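Local coordinates for ethanolamine utilization protein EutN/carboxysome structural protein Ccml (Halothece sp., PDB 6OWG) that probably serves as a shell protein of the carboxysome, the EutN/CcmL-type subunit whose oligomers cap the vertices of such bacterial microcompartments, at residues L25-I30 and V55-G60. Numbering follows the deposited sequence.
Sequences LLLQFI and VLVNRG
Leu-27 and Val-57 share the largest part of the apolar contact, and each of the two Leu-27 methyl groups has its closest approach to a different valine. Leu-27 CD2 rests 3.9 Å from Val-55 CG2, the two side chains crossing at roughly a right angle. Leu-27 CD1 meets Val-57 tip to tip, at 3.9 Å from Val-57 CB and 4.0 Å from Val-57 CG2. The one aromatic contact is made by Phe-29: CG1 of Val-57 comes to the ring edge, close to the ring plane, 3.6 Å from Phe-29 CE1. Val-57 CG1 is placed between its own backbone N and carbonyl carbon (chi1 53°), and from there it makes its closest approach to Phe-29 and is also near Leu-27 CD1. No hydrogen bond links the segments, and the axes of the short segments come no nearer than 9.4 Å, at 99°, as expected of strands that face each other across a barrel interior. Both belong to one strongly curved antiparallel sheet, in which strand 2-11 lies between strands 24-30 and 54-59, consistent with the OB-type beta barrel of the EutN/CcmL family. All four contacting side chains are buried. Ala-4 and Val-6 of the intervening strand touch Leu-27, and Val-78 of strand 76-81 packs against both Leu-27 and Val-55.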
ATOM      1  N   LEU D  25      27.393 100.460  27.933  1.00  4.88           N
ATOM      2  CA  LEU D  25      27.029 101.836  28.224  1.00  4.88           C
ATOM      3  C   LEU D  25      27.488 102.221  29.620  1.00  4.88           C
ATOM      4  O   LEU D  25      27.307 101.481  30.585  1.00  4.88           O
ATOM      5  CB  LEU D  25      25.516 102.034  28.105  1.00  4.88           C
ATOM      6  CG  LEU D  25      24.903 102.113  26.714  1.00  4.88           C
ATOM      7  CD1 LEU D  25      23.459 102.505  26.845  1.00  4.88           C
ATOM      8  CD2 LEU D  25      25.651 103.117  25.869  1.00  4.88           C
ATOM      9  N   LEU D  26      28.077 103.405  29.721  1.00  5.11           N
ATOM     10  CA  LEU D  26      28.435 103.998  31.003  1.00  5.11           C
ATOM     11  C   LEU D  26      27.216 104.753  31.515  1.00  5.11           C
ATOM     12  O   LEU D  26      26.828 105.775  30.941  1.00  5.11           O
ATOM     13  CB  LEU D  26      29.641 104.920  30.866  1.00  5.11           C
ATOM     14  CG  LEU D  26      30.203 105.443  32.183  1.00  5.11           C
ATOM     15  CD1 LEU D  26      31.114 104.411  32.803  1.00  5.11           C
ATOM     16  CD2 LEU D  26      30.933 106.748  31.963  1.00  5.11           C
ATOM     17  N   LEU D  27      26.605 104.246  32.578  1.00  4.84           N
ATOM     18  CA  LEU D  27      25.386 104.817  33.129  1.00  4.84           C
ATOM     19  C   LEU D  27      25.654 105.353  34.523  1.00  4.84           C
ATOM     20  O   LEU D  27      26.111 104.610  35.390  1.00  4.84           O
ATOM     21  CB  LEU D  27      24.273 103.775  33.205  1.00  4.84           C
ATOM     22  CG  LEU D  27      24.091 102.769  32.081  1.00  4.84           C
ATOM     23  CD1 LEU D  27      23.230 101.659  32.590  1.00  4.84           C
ATOM     24  CD2 LEU D  27      23.443 103.431  30.896  1.00  4.84           C
ATOM     25  N   GLN D  28      25.353 106.627  34.740  1.00  5.85           N
ATOM     26  CA  GLN D  28      25.392 107.211  36.072  1.00  5.85           C
ATOM     27  C   GLN D  28      24.019 107.078  36.714  1.00  5.85           C
ATOM     28  O   GLN D  28      23.002 107.348  36.071  1.00  5.85           O
ATOM     29  CB  GLN D  28      25.808 108.679  36.026  1.00  5.85           C
ATOM     30  CG  GLN D  28      26.174 109.246  37.379  1.00  5.85           C
ATOM     31  CD  GLN D  28      26.530 110.708  37.315  1.00  5.85           C
ATOM     32  OE1 GLN D  28      26.567 111.303  36.240  1.00  5.85           O
ATOM     33  NE2 GLN D  28      26.794 111.303  38.471  1.00  5.85           N
ATOM     34  N   PHE D  29      23.997 106.666  37.974  1.00  5.78           N
ATOM     35  CA  PHE D  29      22.737 106.476  38.672  1.00  5.78           C
ATOM     36  C   PHE D  29      22.132 107.813  39.071  1.00  5.78           C
ATOM     37  O   PHE D  29      22.839 108.748  39.451  1.00  5.78           O
ATOM     38  CB  PHE D  29      22.940 105.600  39.903  1.00  5.78           C
ATOM     39  CG  PHE D  29      23.225 104.172  39.578  1.00  5.78           C
ATOM     40  CD1 PHE D  29      22.305 103.415  38.882  1.00  5.78           C
ATOM     41  CD2 PHE D  29      24.417 103.584  39.957  1.00  5.78           C
ATOM     42  CE1 PHE D  29      22.570 102.099  38.575  1.00  5.78           C
ATOM     43  CE2 PHE D  29      24.681 102.266  39.653  1.00  5.78           C
ATOM     44  CZ  PHE D  29      23.754 101.525  38.962  1.00  5.78           C
ATOM     45  N   ILE D  30      20.815 107.900  38.961  1.00  7.16           N
ATOM     46  CA  ILE D  30      20.048 109.069  39.365  1.00  7.16           C
ATOM     47  C   ILE D  30      19.166 108.659  40.530  1.00  7.16           C
ATOM     48  O   ILE D  30      18.753 107.503  40.628  1.00  7.16           O
ATOM     49  CB  ILE D  30      19.206 109.621  38.200  1.00  7.16           C
ATOM     50  CG1 ILE D  30      18.452 108.480  37.539  1.00  7.16           C
ATOM     51  CG2 ILE D  30      20.081 110.314  37.187  1.00  7.16           C
ATOM     52  CD1 ILE D  30      17.580 108.889  36.448  1.00  7.16           C
ATOM     53  N   VAL D  55      17.272 105.207  31.793  1.00  4.56           N
ATOM     54  CA  VAL D  55      17.114 103.774  31.602  1.00  4.56           C
ATOM     55  C   VAL D  55      16.900 103.104  32.949  1.00  4.56           C
ATOM     56  O   VAL D  55      17.266 103.630  34.001  1.00  4.56           O
ATOM     57  CB  VAL D  55      18.324 103.141  30.876  1.00  4.56           C
ATOM     58  CG1 VAL D  55      18.389 103.606  29.436  1.00  4.56           C
ATOM     59  CG2 VAL D  55      19.619 103.453  31.602  1.00  4.56           C
ATOM     60  N   LEU D  56      16.278 101.932  32.902  1.00  4.54           N
ATOM     61  CA  LEU D  56      16.244 101.018  34.033  1.00  4.54           C
ATOM     62  C   LEU D  56      17.313  99.960  33.819  1.00  4.54           C
ATOM     63  O   LEU D  56      17.327  99.285  32.787  1.00  4.54           O
ATOM     64  CB  LEU D  56      14.876 100.360  34.195  1.00  4.54           C
ATOM     65  CG  LEU D  56      13.741 101.195  34.774  1.00  4.54           C
ATOM     66  CD1 LEU D  56      12.502 100.344  34.856  1.00  4.54           C
ATOM     67  CD2 LEU D  56      14.108 101.740  36.138  1.00  4.54           C
ATOM     68  N   VAL D  57      18.204  99.820  34.790  1.00  4.36           N
ATOM     69  CA  VAL D  57      19.288  98.854  34.737  1.00  4.36           C
ATOM     70  C   VAL D  57      19.143  97.893  35.912  1.00  4.36           C
ATOM     71  O   VAL D  57      18.863  98.310  37.040  1.00  4.36           O
ATOM     72  CB  VAL D  57      20.663  99.567  34.703  1.00  4.36           C
ATOM     73  CG1 VAL D  57      20.817 100.559  35.841  1.00  4.36           C
ATOM     74  CG2 VAL D  57      21.806  98.572  34.715  1.00  4.36           C
ATOM     75  N   ASN D  58      19.263  96.600  35.635  1.00  4.98           N
ATOM     76  CA  ASN D  58      19.217  95.612  36.693  1.00  4.98           C
ATOM     77  C   ASN D  58      20.638  95.234  37.105  1.00  4.98           C
ATOM     78  O   ASN D  58      21.624  95.702  36.533  1.00  4.98           O
ATOM     79  CB  ASN D  58      18.369  94.400  36.276  1.00  4.98           C
ATOM     80  CG  ASN D  58      18.877  93.696  35.022  1.00  4.98           C
ATOM     81  OD1 ASN D  58      19.913  94.027  34.460  1.00  4.98           O
ATOM     82  ND2 ASN D  58      18.127  92.702  34.584  1.00  4.98           N
ATOM     83  N   ARG D  59      20.746  94.368  38.105  1.00  5.59           N
ATOM     84  CA  ARG D  59      22.036  93.971  38.636  1.00  5.59           C
ATOM     85  C   ARG D  59      22.031  92.465  38.833  1.00  5.59           C
ATOM     86  O   ARG D  59      20.985  91.856  39.061  1.00  5.59           O
ATOM     87  CB  ARG D  59      22.337  94.693  39.954  1.00  5.59           C
ATOM     88  CG  ARG D  59      23.807  94.868  40.247  1.00  5.59           C
ATOM     89  CD  ARG D  59      24.030  95.747  41.463  1.00  5.59           C
ATOM     90  NE  ARG D  59      23.637  95.078  42.698  1.00  5.59           N
ATOM     91  CZ  ARG D  59      23.878  95.555  43.915  1.00  5.59           C
ATOM     92  NH1 ARG D  59      24.523  96.702  44.062  1.00  5.59           N
ATOM     93  NH2 ARG D  59      23.482  94.880  44.984  1.00  5.59           N
ATOM     94  N   GLY D  60      23.210  91.868  38.721  1.00  4.64           N
ATOM     95  CA  GLY D  60      23.375  90.477  39.080  1.00  4.64           C
ATOM     96  C   GLY D  60      22.997  89.490  38.001  1.00  4.64           C
ATOM     97  O   GLY D  60      23.209  89.738  36.814  1.00  4.64           O
TER